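Side-chain contacts in pyrethroid hydrolase (Sphingobium faniae, PDB 5Y5R), which hydrolyses the ester bond of pyrethroid insecticides such as cypermethrin and permethrin, splitting them into an alcohol and a cyclopropanecarboxylic acid: residues S85-A88 with Q89-D93; R123-P126 with H127-D130; L205-A208 with V209-M213; Y234-P237 with E238-A241. All coordinates share one frame; numbering follows the deposited sequence.

Interaction 1: residues S85-A88 with Q89-D93; sequences SWLA and QHHPD
Trp86 and His90, one helical turn apart, stack face to face: the imidazole lies over the six-membered ring of the indole with centroids 3.6 Å apart and planes only 15° from parallel. The overlap is offset, His90 CE1 sitting toward the rim at 3.3 Å from both Trp86 CE2 and CZ2. Trp86 CG stands anti to the backbone N (chi1 -165°), which swings the indole along the helix to where the histidine comes down. A hydrogen bond fixes the histidine ring as well. His90 ND1 donates an almost straight bond (174°) to the carbonyl of its stacking partner, Trp86 O, at 3.0 Å; that oxygen lies in the imidazole plane, so the bond holds the ring's rotation while the indole covers one face. Cut back to an alanine, Trp86 would probably leave that imidazole face uncovered and the ring freer to shift. Backbone bonds weaken here as the helix frays, apart from His91 N to Leu87 O at 2.8 Å. Apolar contact is slight: Leu87 CD2 touches His91 CD2 at 3.8 Å, and both residues also pack on helix 59-67. Pro92 CD lies 3.3 Å from Ala88 O, where its nitrogen has no hydrogen to offer. This is the C-terminal end of helix 80-90, the connecting helix of a beta-alpha-beta unit between strands 71-77 and 95-101 of the alpha/beta-hydrolase sheet.

Interaction 2: residues R123-P126 with H127-D130; sequences RGTP and HALD. With 8NL ((2-methyl-3-phenyl-phenyl)methyl (1~{S})-3-[(~{E})-2-chloranyl-3,3,3-tris(fluoranyl)prop-1-enyl]-2,2-dimethyl-cyclopropane-1-carboxylate), chain G.
His127 turns the edge of its imidazole to Pro126, with His127 ND1 4.2 Å from Pro126 C; beyond this turn His127 touches Val203 and Arg150. The Pro126 pyrrolidine ring belongs to the first turn of helix 126-131, and Thr125 takes the N-cap position before it without a side-chain cap. Thr125 O instead receives a straight backbone bond (168°) from Leu129 N at 3.2 Å, while Pro126 O takes Asp130 N at 3.0 Å. On another side of this turn, three small or branched side chains meet the halogenated end of the bound pyrethroid, 8NL. Thr125 OG1 approaches the chlorine CL at 3.1 Å, but the C21-CL...OG1 angle of about 122° is far from the straight line of a halogen bond; the hydroxyl also makes a weak hydrogen bond with Val116 O. Its place between the backbone N and carbonyl carbon (chi1 56°) brings OG1 to the chlorine. Ala128 CB touches the trifluoromethyl F2 at 3.2 Å and CL at 3.3 Å, and Leu129 CD2 adds a looser contact to CL at 3.9 Å. Asp130 is directed elsewhere, in a salt bridge with Arg147. Ser78, His230 and Ala12 hydrogen-bond the ligand, whereas the contacts made by this turn are with halogens, consistent with recognition of the acid part by shape and van der Waals contact.

Interaction 3: residues L205-A208 with V209-M213; sequences LPIA and VQRQM
Leu205 drives its two methyls into the first turn of helix 207-216, the helix of the beta-alpha-beta unit between strands 194-199 and 222-226 of the alpha/beta-hydrolase fold. CD1 presses on Val209 CG1 at 3.4 Å, tighter than usual for two methyls, the side chains crossing almost perpendicularly. CD2 fits the hollow between Gln210 CG and the end of the selenomethionine Met213, whose CE meets it tip to tip at 3.7 Å; a bend at chi3 (-64°) curls that methyl back toward the leucine. The other Val209 branch, CG2, lies beside the Pro206 ring, both pointing the same way. Gln210 runs out extended, its CG against the branched end of Leu205, and its NE2 grips Leu205 O at 2.7 Å. That bond is bent (132°), and the oxygen lies 30° out of the amide plane; at the other corner of the amide, OE1 receives a bond from Ala199 N. Asp202 accepts the backbone N-H of Leu205, which ties the start of this turn to the probable charge-relay aspartate. Farther round the helix Ile207 fills a second hollow: CG1 lies over one face of the Arg211 guanidinium, 3.4 Å from NE, and CD1 rests near Gln210 CD. The arginine meanwhile points NE into a salt bridge with Glu198. On the side of Ala208, one water molecule donates both to Ala208 O at 2.9 Å and, at 3.2 Å, to Gln212 OE1, which also accepts from Asn122 ND2.

Interaction 4: residues Y234-P237 with E238-A241; sequences YSMP and ERLA. With SO4 (sulfate ion), chain H.
Arg239 folds back over Met236 and, with it, cups a sulfate ion, probably acquired from the crystallisation liquor. Its NE donates to sulfate O2 at 2.9 Å and its NH2 to O3 at 2.8 Å. O2 is gripped twice, because Arg239 N also reaches it at 2.8 Å, while Glu238 N holds O1 at 3.1 Å. A bend at chi3 (-84°) turns the guanidinium back so that O2 lies at its edge, in plane, while the selenomethionine methyl, Met236 CE, lies over one face, offset toward the rim and 3.9 Å from CZ. The backbone donors belong to the first turn of helix 237-249, and an anion bound by the N-H groups of a helix N-terminus probably also gains from the helix dipole. Pro237 begins that turn, its CD 3.3 Å from sulfate O1, and the ring also packs on Ala21 and Leu25. Losing this ring to an alanine is likely to open a gap against Leu25 and relax the backbone where the helix starts. Leu240 N to Met236 O at 2.9 Å and Ala241 N to Pro237 O at 2.7 Å hold the turn, and Met236 and Leu240 both pack on Leu226 of strand 222-226.

In the fold
Interactions 2 and 3 are the pair that touch: Thr125 CG2 packs on Leu205 CD1 and Gly124 O on Val209 CG2, joining the pocket-lining turn to the helix beside the charge relay. Interaction 3 has the most buried side chains and combines apolar packing with a buried glutamine amide that bridges to the central sheet; interaction 2 is more exposed, though Thr125 and Ala128, which meet the ligand's halogens, are buried. Interactions 1 and 3 both sit on helices of beta-alpha-beta units, but at a C-terminal and an N-terminal end, their centres about 24 Å apart. Interaction 1 relies on an aromatic stack, whereas interaction 4, at another helix start, gathers backbone and arginine N-H groups round an anion.

Interaction 1: residues S85-A88 with Q89-D93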
# COMPACT_ATOMS: atom_id res chain seq x y z
N SER A 85 0.02 -8.51 2.16
CA SER A 85 -0.68 -9.76 2.40
C SER A 85 0.06 -10.94 1.75
O SER A 85 0.17 -12.03 2.32
CB SER A 85 -2.11 -9.66 1.88
OG SER A 85 -2.83 -8.63 2.55
N TRP A 86 0.51 -10.77 0.51
CA TRP A 86 1.24 -11.85 -0.13
C TRP A 86 2.53 -12.15 0.63
O TRP A 86 2.83 -13.31 0.93
CB TRP A 86 1.51 -11.49 -1.59
CG TRP A 86 1.93 -12.66 -2.40
CD1 TRP A 86 1.16 -13.40 -3.24
CD2 TRP A 86 3.25 -13.21 -2.47
NE1 TRP A 86 1.91 -14.39 -3.83
CE2 TRP A 86 3.20 -14.29 -3.36
CE3 TRP A 86 4.47 -12.90 -1.86
CZ2 TRP A 86 4.32 -15.06 -3.66
CZ3 TRP A 86 5.59 -13.66 -2.16
CH2 TRP A 86 5.50 -14.73 -3.04
N LEU A 87 3.27 -11.11 0.98
CA LEU A 87 4.52 -11.28 1.72
C LEU A 87 4.30 -11.89 3.10
O LEU A 87 5.07 -12.75 3.54
CB LEU A 87 5.19 -9.93 1.88
CG LEU A 87 5.94 -9.40 0.66
CD1 LEU A 87 6.06 -7.87 0.73
CD2 LEU A 87 7.28 -10.03 0.61
N ALA A 88 3.22 -11.50 3.78
CA ALA A 88 3.01 -12.01 5.12
C ALA A 88 2.90 -13.52 5.08
O ALA A 88 3.48 -14.22 5.92
CB ALA A 88 1.74 -11.38 5.73
N GLN A 89 2.25 -14.03 4.03
CA GLN A 89 2.01 -15.46 3.92
C GLN A 89 3.30 -16.23 3.67
O GLN A 89 3.45 -17.35 4.17
CB GLN A 89 0.97 -15.72 2.82
CG GLN A 89 0.80 -17.16 2.38
CD GLN A 89 0.41 -18.05 3.53
OE1 GLN A 89 -0.21 -17.59 4.47
NE2 GLN A 89 0.73 -19.33 3.44
N HIS A 90 4.23 -15.66 2.92
CA HIS A 90 5.44 -16.39 2.59
C HIS A 90 6.59 -16.10 3.54
O HIS A 90 7.53 -16.90 3.61
CB HIS A 90 5.87 -16.11 1.15
CG HIS A 90 4.87 -16.59 0.13
ND1 HIS A 90 3.70 -15.93 -0.14
CD2 HIS A 90 4.86 -17.71 -0.64
CE1 HIS A 90 3.00 -16.61 -1.05
NE2 HIS A 90 3.69 -17.69 -1.37
N HIS A 91 6.51 -15.02 4.32
CA HIS A 91 7.53 -14.71 5.32
C HIS A 91 6.89 -14.43 6.69
O HIS A 91 7.24 -13.46 7.35
CB HIS A 91 8.35 -13.51 4.87
CG HIS A 91 8.91 -13.66 3.49
ND1 HIS A 91 10.08 -14.34 3.24
CD2 HIS A 91 8.48 -13.20 2.29
CE1 HIS A 91 10.34 -14.32 1.94
NE2 HIS A 91 9.38 -13.63 1.35
N PRO A 92 5.97 -15.29 7.14
CA PRO A 92 5.28 -14.98 8.40
C PRO A 92 6.22 -14.97 9.57
O PRO A 92 5.89 -14.37 10.59
CB PRO A 92 4.26 -16.12 8.52
CG PRO A 92 4.92 -17.24 7.88
CD PRO A 92 5.62 -16.65 6.68
N ASP A 93 7.33 -15.70 9.46
CA ASP A 93 8.34 -15.72 10.52
C ASP A 93 9.12 -14.42 10.61
O ASP A 93 9.81 -14.19 11.61
CB ASP A 93 9.29 -16.92 10.32
CG ASP A 93 9.94 -16.97 8.92
OD1 ASP A 93 9.28 -16.68 7.88
OD2 ASP A 93 11.14 -17.33 8.85

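Interaction 2: residues R123-P126 with H127-D130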
# COMPACT_ATOMS: atom_id res chain seq x y z
N ARG A 123 -18.65 -1.50 -2.75
CA ARG A 123 -17.52 -1.87 -3.60
C ARG A 123 -17.46 -0.86 -4.73
O ARG A 123 -18.49 -0.40 -5.19
CB ARG A 123 -17.66 -3.29 -4.18
CG ARG A 123 -17.66 -4.37 -3.14
CD ARG A 123 -18.25 -5.63 -3.65
NE ARG A 123 -17.59 -6.79 -3.07
CZ ARG A 123 -17.67 -7.17 -1.80
NH1 ARG A 123 -18.41 -6.48 -0.94
NH2 ARG A 123 -17.03 -8.25 -1.39
N GLY A 124 -16.24 -0.54 -5.17
CA GLY A 124 -15.96 0.36 -6.28
C GLY A 124 -15.05 1.55 -6.02
O GLY A 124 -15.25 2.36 -5.12
N THR A 125 -14.09 1.72 -6.91
CA THR A 125 -13.27 2.92 -6.95
C THR A 125 -13.44 3.59 -8.32
O THR A 125 -12.49 3.62 -9.12
CB THR A 125 -11.81 2.59 -6.68
OG1 THR A 125 -11.37 1.61 -7.62
CG2 THR A 125 -11.63 2.03 -5.27
N PRO A 126 -14.63 4.14 -8.61
CA PRO A 126 -14.87 4.65 -9.97
C PRO A 126 -14.05 5.86 -10.33
O PRO A 126 -13.80 6.04 -11.52
CB PRO A 126 -16.37 5.00 -9.96
CG PRO A 126 -16.69 5.25 -8.58
CD PRO A 126 -15.82 4.34 -7.75
N HIS A 127 -13.64 6.70 -9.36
CA HIS A 127 -12.75 7.81 -9.68
C HIS A 127 -11.43 7.30 -10.27
O HIS A 127 -10.92 7.87 -11.25
CB HIS A 127 -12.43 8.66 -8.44
CG HIS A 127 -13.52 9.59 -8.00
ND1 HIS A 127 -14.86 9.26 -8.03
CD2 HIS A 127 -13.45 10.84 -7.48
CE1 HIS A 127 -15.57 10.27 -7.55
NE2 HIS A 127 -14.74 11.24 -7.20
N ALA A 128 -10.86 6.25 -9.69
CA ALA A 128 -9.61 5.72 -10.23
C ALA A 128 -9.81 5.07 -11.59
O ALA A 128 -9.01 5.28 -12.50
CB ALA A 128 -8.98 4.72 -9.26
N LEU A 129 -10.86 4.25 -11.75
CA LEU A 129 -11.06 3.61 -13.05
C LEU A 129 -11.32 4.64 -14.14
O LEU A 129 -11.04 4.38 -15.32
CB LEU A 129 -12.21 2.60 -13.02
CG LEU A 129 -12.11 1.43 -12.04
CD1 LEU A 129 -13.36 0.57 -12.10
CD2 LEU A 129 -10.88 0.60 -12.34
N ASP A 130 -11.85 5.81 -13.77
CA ASP A 130 -12.08 6.88 -14.74
C ASP A 130 -10.76 7.47 -15.26
O ASP A 130 -10.61 7.72 -16.46
CB ASP A 130 -12.89 8.00 -14.06
CG ASP A 130 -13.14 9.19 -14.97
OD1 ASP A 130 -13.83 9.01 -15.98
OD2 ASP A 130 -12.67 10.31 -14.72
C 8NL G . -1.96 6.28 -8.89
C8 8NL G . 0.19 9.48 -10.15
C9 8NL G . 0.39 9.99 -11.43
C10 8NL G . -0.69 10.18 -12.28
C11 8NL G . -1.95 9.86 -11.78
C12 8NL G . -2.13 9.35 -10.49
C13 8NL G . -1.97 5.50 -5.94
O 8NL G . -3.29 4.99 -6.24
CL 8NL G . -8.73 1.44 -9.21
C21 8NL G . -7.17 1.85 -8.49
C22 8NL G . -6.08 2.31 -9.43
F2 8NL G . -5.93 3.61 -9.28
F1 8NL G . -4.93 1.69 -9.22
F 8NL G . -6.47 2.03 -10.66
C20 8NL G . -7.01 1.80 -7.17
C16 8NL G . -5.68 2.11 -6.52
C17 8NL G . -5.97 2.29 -5.03
C18 8NL G . -5.40 0.91 -4.74
C19 8NL G . -7.46 2.44 -4.71
C15 8NL G . -5.33 3.44 -5.86
C14 8NL G . -3.81 3.64 -5.86
O1 8NL G . -3.06 2.69 -5.62
C2 8NL G . -1.57 6.88 -6.50
C3 8NL G . -1.17 7.81 -5.55
C4 8NL G . -0.78 9.11 -5.91
C5 8NL G . -0.75 9.48 -7.25
C6 8NL G . -1.14 8.59 -8.24
C1 8NL G . -1.55 7.28 -7.86
C7 8NL G . -1.05 9.14 -9.65

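Interaction 3: residues L205-A208 with V209-M213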
# COMPACT_ATOMS: atom_id res chain seq x y z
N LEU A 205 -10.29 5.79 -2.87
CA LEU A 205 -10.81 4.64 -2.15
C LEU A 205 -11.72 5.17 -1.04
O LEU A 205 -11.23 5.58 0.02
CB LEU A 205 -9.67 3.82 -1.57
CG LEU A 205 -10.08 2.60 -0.75
CD1 LEU A 205 -10.71 1.62 -1.65
CD2 LEU A 205 -8.86 2.03 -0.12
N PRO A 206 -13.04 5.22 -1.26
CA PRO A 206 -13.94 5.89 -0.31
C PRO A 206 -13.97 5.21 1.05
O PRO A 206 -13.70 4.01 1.17
CB PRO A 206 -15.31 5.81 -1.01
CG PRO A 206 -14.97 5.58 -2.48
CD PRO A 206 -13.73 4.78 -2.48
N ILE A 207 -14.25 5.99 2.09
CA ILE A 207 -14.23 5.41 3.44
C ILE A 207 -15.23 4.27 3.58
O ILE A 207 -15.00 3.33 4.33
CB ILE A 207 -14.48 6.49 4.51
CG1 ILE A 207 -14.20 5.93 5.91
CG2 ILE A 207 -15.89 6.95 4.40
CD1 ILE A 207 -12.84 5.32 6.03
N ALA A 208 -16.33 4.30 2.83
CA ALA A 208 -17.27 3.18 2.85
C ALA A 208 -16.61 1.90 2.36
O ALA A 208 -16.86 0.82 2.90
CB ALA A 208 -18.49 3.51 2.02
N VAL A 209 -15.80 1.99 1.30
CA VAL A 209 -15.10 0.82 0.79
C VAL A 209 -14.03 0.36 1.76
O VAL A 209 -13.82 -0.84 1.97
CB VAL A 209 -14.50 1.11 -0.58
CG1 VAL A 209 -13.66 -0.05 -1.02
CG2 VAL A 209 -15.63 1.33 -1.55
N GLN A 210 -13.28 1.32 2.30
CA GLN A 210 -12.30 1.01 3.33
C GLN A 210 -12.94 0.23 4.45
O GLN A 210 -12.44 -0.83 4.84
CB GLN A 210 -11.69 2.31 3.85
CG GLN A 210 -10.76 2.98 2.87
CD GLN A 210 -10.31 4.31 3.36
OE1 GLN A 210 -9.53 4.41 4.33
NE2 GLN A 210 -10.81 5.36 2.72
N ARG A 211 -14.06 0.73 4.98
CA ARG A 211 -14.68 0.06 6.12
C ARG A 211 -15.31 -1.27 5.73
O ARG A 211 -15.41 -2.17 6.57
CB ARG A 211 -15.73 0.97 6.79
CG ARG A 211 -15.13 2.21 7.47
CD ARG A 211 -16.11 3.31 7.88
NE ARG A 211 -15.38 4.34 8.64
CZ ARG A 211 -15.84 5.53 9.02
NH1 ARG A 211 -15.02 6.36 9.68
NH2 ARG A 211 -17.07 5.94 8.75
N GLN A 212 -15.73 -1.41 4.47
CA GLN A 212 -16.30 -2.66 3.99
C GLN A 212 -15.22 -3.73 3.93
O GLN A 212 -15.46 -4.90 4.27
CB GLN A 212 -16.95 -2.43 2.62
CG GLN A 212 -17.77 -3.59 2.10
CD GLN A 212 -19.04 -3.77 2.89
OE1 GLN A 212 -19.70 -2.80 3.26
NE2 GLN A 212 -19.40 -5.02 3.16
N MSE A 213 -14.02 -3.35 3.53
CA MSE A 213 -12.92 -4.29 3.51
C MSE A 213 -12.55 -4.77 4.92
O MSE A 213 -12.35 -5.96 5.14
CB MSE A 213 -11.72 -3.65 2.81
CG MSE A 213 -11.98 -3.61 1.32
SE MSE A 213 -10.49 -2.93 0.25
CE MSE A 213 -10.40 -1.13 0.92
O HOH W 1 -19.28 0.17 4.43

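Interaction 4: residues Y234-P237 with E238-A241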
# COMPACT_ATOMS: atom_id res chain seq x y z
N TYR A 234 1.82 12.56 2.51
CA TYR A 234 2.09 13.94 2.12
C TYR A 234 1.52 14.97 3.09
O TYR A 234 2.15 16.00 3.33
CB TYR A 234 1.55 14.23 0.72
CG TYR A 234 2.27 13.59 -0.44
CD1 TYR A 234 3.61 13.21 -0.37
CD2 TYR A 234 1.58 13.36 -1.64
CE1 TYR A 234 4.26 12.60 -1.49
CE2 TYR A 234 2.19 12.79 -2.73
CZ TYR A 234 3.49 12.41 -2.68
OH TYR A 234 4.00 11.82 -3.81
N SER A 235 0.31 14.77 3.61
CA SER A 235 -0.32 15.87 4.34
C SER A 235 -0.10 15.81 5.85
O SER A 235 -0.12 16.87 6.47
CB SER A 235 -1.82 15.95 4.06
OG SER A 235 -2.41 14.71 4.31
N MSE A 236 0.10 14.64 6.45
CA MSE A 236 0.40 14.60 7.90
C MSE A 236 1.41 13.52 8.26
O MSE A 236 1.11 12.59 9.02
CB MSE A 236 -0.89 14.41 8.69
CG MSE A 236 -1.81 13.41 8.02
SE MSE A 236 -3.62 13.38 8.83
CE MSE A 236 -4.43 14.92 8.08
N PRO A 237 2.63 13.65 7.74
CA PRO A 237 3.66 12.65 8.04
C PRO A 237 3.90 12.43 9.52
O PRO A 237 4.17 11.30 9.93
CB PRO A 237 4.92 13.23 7.37
CG PRO A 237 4.65 14.70 7.29
CD PRO A 237 3.17 14.81 7.02
N GLU A 238 3.82 13.50 10.32
CA GLU A 238 4.07 13.41 11.76
C GLU A 238 3.03 12.54 12.45
O GLU A 238 3.37 11.59 13.18
CB GLU A 238 4.05 14.82 12.36
CG GLU A 238 5.24 15.73 12.04
CD GLU A 238 6.45 15.45 12.91
OE1 GLU A 238 6.43 14.45 13.67
OE2 GLU A 238 7.42 16.24 12.85
N ARG A 239 1.74 12.82 12.22
CA ARG A 239 0.67 12.03 12.82
C ARG A 239 0.71 10.60 12.29
O ARG A 239 0.46 9.65 13.04
CB ARG A 239 -0.70 12.65 12.51
CG ARG A 239 -1.00 13.90 13.34
CD ARG A 239 -2.21 14.72 12.88
NE ARG A 239 -1.85 15.64 11.80
CZ ARG A 239 -2.68 16.53 11.22
NH1 ARG A 239 -3.93 16.66 11.64
NH2 ARG A 239 -2.24 17.30 10.23
N LEU A 240 1.04 10.45 11.01
CA LEU A 240 1.08 9.14 10.39
C LEU A 240 2.22 8.32 10.93
O LEU A 240 2.03 7.17 11.33
CB LEU A 240 1.20 9.29 8.87
CG LEU A 240 1.34 7.96 8.12
CD1 LEU A 240 0.16 7.05 8.49
CD2 LEU A 240 1.43 8.18 6.60
N ALA A 241 3.43 8.91 10.98
CA ALA A 241 4.58 8.19 11.51
C ALA A 241 4.40 7.86 12.99
O ALA A 241 4.88 6.82 13.45
CB ALA A 241 5.87 9.00 11.27
S SO4 H . 1.55 16.64 10.76
O1 SO4 H . 2.67 16.31 9.88
O2 SO4 H . 1.00 15.38 11.30
O3 SO4 H . 0.58 17.41 9.99
O4 SO4 H . 2.00 17.46 11.88